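Long-range contacts in protein Pcdhgb2 (Mus musculus, PDB 5SZR), which probably mediates calcium-dependent cell adhesion and may help establish and maintain specific neuronal connections in the brain: residues I205-D210 with D241-S246; N211-H216 with A297-S302. All coordinates share one frame; numbering follows the deposited sequence.

Interaction 1 of 2, residues I205-D210 with D241-S246; sequences ISDVND and DPDLGS. With CA (calcium ion), chain N; CA (calcium ion), chain O; CA (calcium ion), chain M.
Asp-243 and Asp-207 meet in the calcium-binding linker between two consecutive cadherin repeats. The interrepeat sequence Asp-207 to Asp-210 faces Asp-241 to Asp-243, the Asp-Pro-Asp sequence of the following repeat. From CB outward, Asp-243 first meets Asp-207: CB rests 3.6 Å from Asp-207 OD2. With chi1 at -61°, CG stands anti to the carbonyl carbon, and the carboxylate reaches in between two metals. OD1 binds the calcium of chain N at 2.5 Å, while OD2 binds the calcium of chain O at 2.4 Å, making this one carboxylate a bridge. Beside OD2 lies Asn-209 OD1, 3.0 Å away, its amide plane standing at 90° to the carboxylate; both oxygens are ligands of the chain O calcium, which makes their closeness tolerable. Asp-210 OD1 and Asp-243 OD1 are likewise drawn together by the chain N calcium, which also takes Asp-207 OD1, Val-208 O and, from the preceding repeat, Glu-121 and Glu-176. The direct bond between the segments runs from Leu-244 N to Asp-207 OD2, 3.0 Å and nearly straight, arriving from above the carboxylate plane. The same carboxylate is also hydrogen-bonded to Asn-247 just downstream. Asp-241 grips the chain O calcium with both oxygens, and its OD1 also accepts a hydrogen bond from Asp-243 N at 3.1 Å in an Asx turn, which helps set the backbone of the bridging residue. Asp-210 bridges too: its OD2 binds the third calcium, chain M, at 2.3 Å, alongside two waters.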
ATOM      1  N   ILE A 205      10.693  -5.124   7.669  1.00 56.01           N
ATOM      2  CA  ILE A 205       9.643  -6.116   7.472  1.00 55.73           C
ATOM      3  C   ILE A 205       9.539  -6.407   5.981  1.00 55.49           C
ATOM      4  O   ILE A 205       9.237  -5.508   5.189  1.00 57.89           O
ATOM      5  CB  ILE A 205       8.298  -5.628   8.030  1.00 56.59           C
ATOM      6  CG1 ILE A 205       8.433  -5.224   9.503  1.00 56.44           C
ATOM      7  CG2 ILE A 205       7.238  -6.703   7.861  1.00 52.04           C
ATOM      8  CD1 ILE A 205       8.759  -6.373  10.433  1.00 54.50           C
ATOM      9  N   SER A 206       9.796  -7.656   5.595  1.00 53.79           N
ATOM     10  CA  SER A 206       9.756  -8.042   4.192  1.00 56.43           C
ATOM     11  C   SER A 206       8.339  -8.450   3.780  1.00 54.56           C
ATOM     12  O   SER A 206       7.503  -8.821   4.610  1.00 54.95           O
ATOM     13  CB  SER A 206      10.742  -9.181   3.914  1.00 56.77           C
ATOM     14  OG  SER A 206      10.451 -10.312   4.712  1.00 58.87           O
ATOM     15  N   ASP A 207       8.082  -8.382   2.479  1.00 53.87           N
ATOM     16  CA  ASP A 207       6.729  -8.526   1.953  1.00 54.95           C
ATOM     17  C   ASP A 207       6.368  -9.982   1.694  1.00 53.65           C
ATOM     18  O   ASP A 207       7.212 -10.795   1.308  1.00 51.20           O
ATOM     19  CB  ASP A 207       6.564  -7.722   0.661  1.00 54.54           C
ATOM     20  CG  ASP A 207       5.143  -7.779   0.111  1.00 57.76           C
ATOM     21  OD1 ASP A 207       4.215  -7.320   0.813  1.00 56.32           O
ATOM     22  OD2 ASP A 207       4.955  -8.270  -1.024  1.00 54.67           O
ATOM     23  N   VAL A 208       5.096 -10.296   1.916  1.00 54.01           N
ATOM     24  CA  VAL A 208       4.472 -11.561   1.555  1.00 53.07           C
ATOM     25  C   VAL A 208       3.258 -11.232   0.692  1.00 55.47           C
ATOM     26  O   VAL A 208       2.654 -10.164   0.832  1.00 53.05           O
ATOM     27  CB  VAL A 208       4.083 -12.371   2.816  1.00 53.13           C
ATOM     28  CG1 VAL A 208       3.222 -13.575   2.474  1.00 54.85           C
ATOM     29  CG2 VAL A 208       5.334 -12.819   3.557  1.00 52.13           C
ATOM     30  N   ASN A 209       2.923 -12.131  -0.234  1.00 53.64           N
ATOM     31  CA  ASN A 209       1.762 -11.923  -1.099  1.00 52.72           C
ATOM     32  C   ASN A 209       0.502 -12.280  -0.315  1.00 51.61           C
ATOM     33  O   ASN A 209      -0.065 -13.368  -0.441  1.00 54.19           O
ATOM     34  CB  ASN A 209       1.873 -12.745  -2.377  1.00 53.64           C
ATOM     35  CG  ASN A 209       0.781 -12.404  -3.379  1.00 53.88           C
ATOM     36  OD1 ASN A 209       0.239 -11.300  -3.366  1.00 52.13           O
ATOM     37  ND2 ASN A 209       0.454 -13.353  -4.252  1.00 54.99           N
ATOM     38  N   ASP A 210       0.048 -11.331   0.506  1.00 48.29           N
ATOM     39  CA  ASP A 210      -1.160 -11.530   1.300  1.00 49.04           C
ATOM     40  C   ASP A 210      -2.266 -10.542   0.939  1.00 50.36           C
ATOM     41  O   ASP A 210      -3.215 -10.378   1.708  1.00 52.72           O
ATOM     42  CB  ASP A 210      -0.838 -11.454   2.795  1.00 50.30           C
ATOM     43  CG  ASP A 210      -0.091 -10.181   3.177  1.00 50.06           C
ATOM     44  OD1 ASP A 210       0.488  -9.527   2.281  1.00 48.78           O
ATOM     45  OD2 ASP A 210      -0.082  -9.839   4.381  1.00 50.48           O
ATOM     46  N   ASP A 241      -2.969  -3.184  -5.854  1.00 50.98           N
ATOM     47  CA  ASP A 241      -2.409  -4.261  -5.048  1.00 50.87           C
ATOM     48  C   ASP A 241      -1.260  -3.707  -4.212  1.00 52.42           C
ATOM     49  O   ASP A 241      -0.212  -3.347  -4.763  1.00 53.27           O
ATOM     50  CB  ASP A 241      -1.939  -5.403  -5.955  1.00 50.63           C
ATOM     51  CG  ASP A 241      -1.615  -6.680  -5.189  1.00 52.01           C
ATOM     52  OD1 ASP A 241      -0.853  -6.625  -4.206  1.00 53.45           O
ATOM     53  OD2 ASP A 241      -2.120  -7.751  -5.585  1.00 52.31           O
ATOM     54  N   PRO A 242      -1.409  -3.621  -2.884  1.00 52.97           N
ATOM     55  CA  PRO A 242      -0.389  -2.944  -2.070  1.00 52.45           C
ATOM     56  C   PRO A 242       0.888  -3.743  -1.870  1.00 53.38           C
ATOM     57  O   PRO A 242       1.855  -3.192  -1.327  1.00 57.95           O
ATOM     58  CB  PRO A 242      -1.106  -2.726  -0.733  1.00 52.88           C
ATOM     59  CG  PRO A 242      -2.031  -3.879  -0.633  1.00 53.04           C
ATOM     60  CD  PRO A 242      -2.507  -4.151  -2.056  1.00 52.18           C
ATOM     61  N   ASP A 243       0.928  -5.005  -2.285  1.00 52.00           N
ATOM     62  CA  ASP A 243       2.119  -5.823  -2.102  1.00 53.38           C
ATOM     63  C   ASP A 243       3.255  -5.321  -2.998  1.00 54.96           C
ATOM     64  O   ASP A 243       3.071  -4.455  -3.859  1.00 56.18           O
ATOM     65  CB  ASP A 243       1.796  -7.291  -2.381  1.00 52.14           C
ATOM     66  CG  ASP A 243       0.733  -7.845  -1.441  1.00 53.51           C
ATOM     67  OD1 ASP A 243       0.629  -7.356  -0.294  1.00 53.90           O
ATOM     68  OD2 ASP A 243      -0.002  -8.768  -1.845  1.00 55.07           O
ATOM     69  N   LEU A 244       4.448  -5.871  -2.779  1.00 55.71           N
ATOM     70  CA  LEU A 244       5.662  -5.375  -3.414  1.00 57.81           C
ATOM     71  C   LEU A 244       6.095  -6.247  -4.587  1.00 58.28           C
ATOM     72  O   LEU A 244       5.911  -7.469  -4.583  1.00 57.40           O
ATOM     73  CB  LEU A 244       6.812  -5.294  -2.409  1.00 58.96           C
ATOM     74  CG  LEU A 244       6.881  -4.089  -1.476  1.00 59.59           C
ATOM     75  CD1 LEU A 244       8.153  -4.167  -0.635  1.00 62.12           C
ATOM     76  CD2 LEU A 244       6.826  -2.785  -2.256  1.00 59.93           C
ATOM     77  N   GLY A 245       6.688  -5.596  -5.589  1.00 59.31           N
ATOM     78  CA  GLY A 245       7.312  -6.306  -6.695  1.00 59.80           C
ATOM     79  C   GLY A 245       6.355  -7.253  -7.390  1.00 58.47           C
ATOM     80  O   GLY A 245       5.241  -6.879  -7.774  1.00 54.65           O
ATOM     81  N   SER A 246       6.795  -8.506  -7.545  1.00 61.30           N
ATOM     82  CA  SER A 246       5.986  -9.509  -8.227  1.00 63.66           C
ATOM     83  C   SER A 246       4.654  -9.743  -7.526  1.00 63.14           C
ATOM     84  O   SER A 246       3.668 -10.100  -8.178  1.00 64.09           O
ATOM     85  CB  SER A 246       6.762 -10.823  -8.338  1.00 68.60           C
ATOM     86  OG  SER A 246       7.583 -10.834  -9.494  1.00 76.28           O
TER
HETATM   87 CA    CA N 711       2.126  -7.970   1.620  1.00 56.34          CA
HETATM   88 CA    CA O 712      -0.732  -9.228  -4.106  1.00 47.03          CA
HETATM   89 CA    CA M 710       0.336  -7.677   5.117  1.00 54.11          CA
HETATM   90  O   HOH W   1      -2.031  -7.107   4.506  1.00 47.48           O
HETATM   91  O   HOH W   2      -0.410  -8.563   7.211  1.00 51.19           O

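Interaction 2 of 2, residues N211-H216 with A297-S302. With CA (calcium ion), chain O; MAN (alpha-D-mannopyranose), chain Y.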
ATOM      1  N   ASN A 211      -2.176  -9.891  -0.222  1.00 49.96           N
ATOM      2  CA  ASN A 211      -3.194  -8.943  -0.664  1.00 50.32           C
ATOM      3  C   ASN A 211      -3.621  -9.284  -2.082  1.00 49.94           C
ATOM      4  O   ASN A 211      -2.789  -9.315  -2.995  1.00 50.56           O
ATOM      5  CB  ASN A 211      -2.684  -7.503  -0.597  1.00 51.15           C
ATOM      6  CG  ASN A 211      -2.558  -6.997   0.825  1.00 52.92           C
ATOM      7  OD1 ASN A 211      -3.535  -6.542   1.422  1.00 53.35           O
ATOM      8  ND2 ASN A 211      -1.351  -7.072   1.377  1.00 53.81           N
ATOM      9  N   ALA A 212      -4.907  -9.536  -2.263  1.00 47.80           N
ATOM     10  CA  ALA A 212      -5.443  -9.781  -3.593  1.00 47.02           C
ATOM     11  C   ALA A 212      -5.676  -8.455  -4.315  1.00 47.01           C
ATOM     12  O   ALA A 212      -6.028  -7.456  -3.681  1.00 49.27           O
ATOM     13  CB  ALA A 212      -6.752 -10.566  -3.509  1.00 43.25           C
ATOM     14  N   PRO A 213      -5.463  -8.406  -5.628  1.00 47.69           N
ATOM     15  CA  PRO A 213      -5.812  -7.194  -6.376  1.00 47.60           C
ATOM     16  C   PRO A 213      -7.279  -6.840  -6.190  1.00 45.52           C
ATOM     17  O   PRO A 213      -8.130  -7.708  -5.985  1.00 44.14           O
ATOM     18  CB  PRO A 213      -5.501  -7.565  -7.832  1.00 48.84           C
ATOM     19  CG  PRO A 213      -5.316  -9.056  -7.839  1.00 50.51           C
ATOM     20  CD  PRO A 213      -4.830  -9.422  -6.480  1.00 49.22           C
ATOM     21  N   VAL A 214      -7.566  -5.541  -6.228  1.00 46.14           N
ATOM     22  CA  VAL A 214      -8.916  -5.020  -6.050  1.00 48.32           C
ATOM     23  C   VAL A 214      -9.196  -4.029  -7.170  1.00 49.75           C
ATOM     24  O   VAL A 214      -8.431  -3.078  -7.365  1.00 51.35           O
ATOM     25  CB  VAL A 214      -9.092  -4.340  -4.680  1.00 49.34           C
ATOM     26  CG1 VAL A 214     -10.461  -3.685  -4.593  1.00 50.54           C
ATOM     27  CG2 VAL A 214      -8.906  -5.350  -3.562  1.00 49.34           C
ATOM     28  N   PHE A 215     -10.290  -4.247  -7.900  1.00 49.87           N
ATOM     29  CA  PHE A 215     -10.638  -3.364  -9.005  1.00 49.10           C
ATOM     30  C   PHE A 215     -11.119  -2.015  -8.485  1.00 51.01           C
ATOM     31  O   PHE A 215     -11.757  -1.917  -7.434  1.00 52.97           O
ATOM     32  CB  PHE A 215     -11.714  -3.994  -9.890  1.00 44.59           C
ATOM     33  CG  PHE A 215     -11.181  -5.006 -10.866  1.00 41.58           C
ATOM     34  CD1 PHE A 215     -11.248  -6.361 -10.589  1.00 41.14           C
ATOM     35  CD2 PHE A 215     -10.612  -4.599 -12.062  1.00 39.37           C
ATOM     36  CE1 PHE A 215     -10.759  -7.294 -11.494  1.00 40.03           C
ATOM     37  CE2 PHE A 215     -10.117  -5.520 -12.962  1.00 38.73           C
ATOM     38  CZ  PHE A 215     -10.194  -6.870 -12.682  1.00 39.28           C
ATOM     39  N   HIS A 216     -10.804  -0.966  -9.248  1.00 53.07           N
ATOM     40  CA  HIS A 216     -11.145   0.393  -8.840  1.00 58.25           C
ATOM     41  C   HIS A 216     -12.657   0.617  -8.808  1.00 59.85           C
ATOM     42  O   HIS A 216     -13.137   1.479  -8.063  1.00 62.99           O
ATOM     43  CB  HIS A 216     -10.459   1.386  -9.783  1.00 63.95           C
ATOM     44  CG  HIS A 216     -10.557   2.816  -9.349  1.00 70.68           C
ATOM     45  ND1 HIS A 216      -9.603   3.421  -8.562  1.00 73.78           N
ATOM     46  CD2 HIS A 216     -11.486   3.765  -9.612  1.00 75.37           C
ATOM     47  CE1 HIS A 216      -9.945   4.679  -8.348  1.00 77.91           C
ATOM     48  NE2 HIS A 216     -11.084   4.913  -8.974  1.00 78.89           N
ATOM     49  N   ALA A 297      -8.358  -9.715 -12.541  1.00 48.69           N
ATOM     50  CA  ALA A 297      -7.057  -9.150 -12.207  1.00 49.53           C
ATOM     51  C   ALA A 297      -6.299 -10.147 -11.347  1.00 48.71           C
ATOM     52  O   ALA A 297      -6.832 -10.643 -10.350  1.00 45.10           O
ATOM     53  CB  ALA A 297      -7.196  -7.820 -11.464  1.00 49.82           C
ATOM     54  N   ARG A 298      -5.056 -10.424 -11.723  1.00 51.28           N
ATOM     55  CA  ARG A 298      -4.254 -11.470 -11.106  1.00 52.59           C
ATOM     56  C   ARG A 298      -2.876 -10.911 -10.781  1.00 50.56           C
ATOM     57  O   ARG A 298      -2.274 -10.230 -11.618  1.00 47.76           O
ATOM     58  CB  ARG A 298      -4.144 -12.665 -12.056  1.00 57.19           C
ATOM     59  CG  ARG A 298      -3.537 -13.910 -11.466  1.00 64.15           C
ATOM     60  CD  ARG A 298      -3.476 -14.998 -12.519  1.00 71.22           C
ATOM     61  NE  ARG A 298      -3.328 -16.314 -11.912  1.00 77.37           N
ATOM     62  CZ  ARG A 298      -4.337 -17.014 -11.406  1.00 80.52           C
ATOM     63  NH1 ARG A 298      -4.114 -18.207 -10.868  1.00 84.80           N
ATOM     64  NH2 ARG A 298      -5.569 -16.521 -11.436  1.00 78.47           N
ATOM     65  N   ASP A 299      -2.378 -11.184  -9.573  1.00 51.23           N
ATOM     66  CA  ASP A 299      -1.013 -10.774  -9.273  1.00 52.58           C
ATOM     67  C   ASP A 299      -0.042 -11.898  -9.636  1.00 57.83           C
ATOM     68  O   ASP A 299      -0.443 -13.009  -9.989  1.00 61.52           O
ATOM     69  CB  ASP A 299      -0.861 -10.335  -7.806  1.00 50.96           C
ATOM     70  CG  ASP A 299      -1.031 -11.474  -6.793  1.00 48.72           C
ATOM     71  OD1 ASP A 299      -0.684 -12.639  -7.077  1.00 48.02           O
ATOM     72  OD2 ASP A 299      -1.503 -11.184  -5.678  1.00 43.28           O
ATOM     73  N   HIS A 300       1.252 -11.592  -9.554  1.00 58.87           N
ATOM     74  CA  HIS A 300       2.303 -12.537  -9.909  1.00 59.79           C
ATOM     75  C   HIS A 300       3.072 -13.021  -8.681  1.00 57.39           C
ATOM     76  O   HIS A 300       4.301 -13.126  -8.701  1.00 55.44           O
ATOM     77  CB  HIS A 300       3.252 -11.921 -10.934  1.00 63.88           C
ATOM     78  CG  HIS A 300       2.640 -11.730 -12.287  1.00 68.01           C
ATOM     79  ND1 HIS A 300       2.383 -12.782 -13.141  1.00 70.91           N
ATOM     80  CD2 HIS A 300       2.226 -10.612 -12.929  1.00 68.04           C
ATOM     81  CE1 HIS A 300       1.841 -12.320 -14.253  1.00 70.35           C
ATOM     82  NE2 HIS A 300       1.737 -11.007 -14.151  1.00 68.69           N
ATOM     83  N   GLY A 301       2.349 -13.328  -7.602  1.00 57.69           N
ATOM     84  CA  GLY A 301       2.943 -13.883  -6.409  1.00 63.56           C
ATOM     85  C   GLY A 301       2.797 -15.397  -6.341  1.00 68.48           C
ATOM     86  O   GLY A 301       2.182 -16.038  -7.189  1.00 69.62           O
ATOM     87  N   SER A 302       3.394 -15.968  -5.299  1.00 70.93           N
ATOM     88  CA  SER A 302       3.306 -17.406  -5.066  1.00 73.33           C
ATOM     89  C   SER A 302       2.750 -17.694  -3.672  1.00 74.14           C
ATOM     90  O   SER A 302       3.443 -17.491  -2.671  1.00 76.24           O
ATOM     91  CB  SER A 302       4.673 -18.069  -5.239  1.00 75.81           C
ATOM     92  OG  SER A 302       5.205 -17.821  -6.529  1.00 77.19           O
TER
HETATM   93 CA    CA O 712      -0.732  -9.228  -4.106  1.00 47.03          CA
HETATM   94  C1  MAN Y 722      -5.874   2.106 -12.247  1.00 61.00           C
HETATM   95  C2  MAN Y 722      -4.402   2.059 -12.683  1.00 66.94           C
HETATM   96  C3  MAN Y 722      -3.579   1.261 -11.670  1.00 70.66           C
HETATM   97  C4  MAN Y 722      -3.815   1.743 -10.232  1.00 70.56           C
HETATM   98  C5  MAN Y 722      -5.316   1.828  -9.902  1.00 70.71           C
HETATM   99  C6  MAN Y 722      -5.565   2.510  -8.566  1.00 74.12           C
HETATM  100  O2  MAN Y 722      -3.816   3.369 -12.697  1.00 69.66           O
HETATM  101  O3  MAN Y 722      -2.184   1.317 -11.965  1.00 72.94           O
HETATM  102  O4  MAN Y 722      -3.206   0.829  -9.335  1.00 71.73           O
HETATM  103  O5  MAN Y 722      -6.020   2.585 -10.924  1.00 66.57           O
HETATM  104  O6  MAN Y 722      -6.937   2.353  -8.222  1.00 77.83           O
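The calcium site at the head of a cadherin repeat, together with the hydrophobic interior just beneath it, is where residues 211-216 meet residues 297-302. At the metal end, Asn-211 contributes its backbone O to the calcium of chain O at 2.3 Å, and Asp-299 OD2 binds the same ion at 2.6 Å. Asn-209, Asp-241, Asp-243 and Asn-247 complete the shell. Asp-299 holds CG between its backbone N and carbonyl carbon (chi1 67°), which turns the carboxylate toward the ion. Its other oxygen, OD1, accepts Gly-301 N at 3.2 Å from above the carboxylate plane, forming an Asx turn, and takes a second amide from Leu-305, so two backbone amides help fix the rotation of a carboxylate that also binds the metal.

Below the ion the contact becomes apolar. The Pro-213 ring lies against strand 290-299: CG sits 3.3 Å from Ala-297 O, while CB faces Ala-297 CB at 4.0 Å. CD of the same proline is turned to the Asp-299 carboxylate, where metal site and interior join. Phe-215 comes in obliquely with the far end of its ring, CZ being 3.4 Å from Ala-297 CB and CE1 close behind. Ile-250 and Tyr-252 of strand 250-257 also touch Ala-297, and Phe-215 also touches Val-237 and Ala-239 of strand 232-240. At the segment's end, His-216 ND1 shares a hydrogen bond of 2.9 Å with O6 of a mannose attached to the protein, the sugar oxygen lying at the ring edge. The chemistry thus divides in two: the shared calcium ties a backbone carbonyl to a carboxylate whose negative charge it probably helps offset, while the proline, phenylalanine and alanine meet largely by van der Waals packing.

Reading from the N terminus, strand 196-206 leaves one repeat and runs through residues 205-210 directly into 211-216, which start the next. Interaction 1 closes a loop of 30 residues by bringing 241-246, after strand 232-240, back to the linker; interaction 2 closes one of 80 residues through the end of strand 290-299. The segments alternate along the chain, so the two closures cross rather than nest. They meet at the chain O calcium, and probable hydrogen bonds join them: Asn-211 ND2 to Asp-243 OD1, 2.6 Å, and Asn-209 ND2 to Asp-299 OD1, 3.1 Å. Together they tie the interrepeat linker to both sheets of the following repeat.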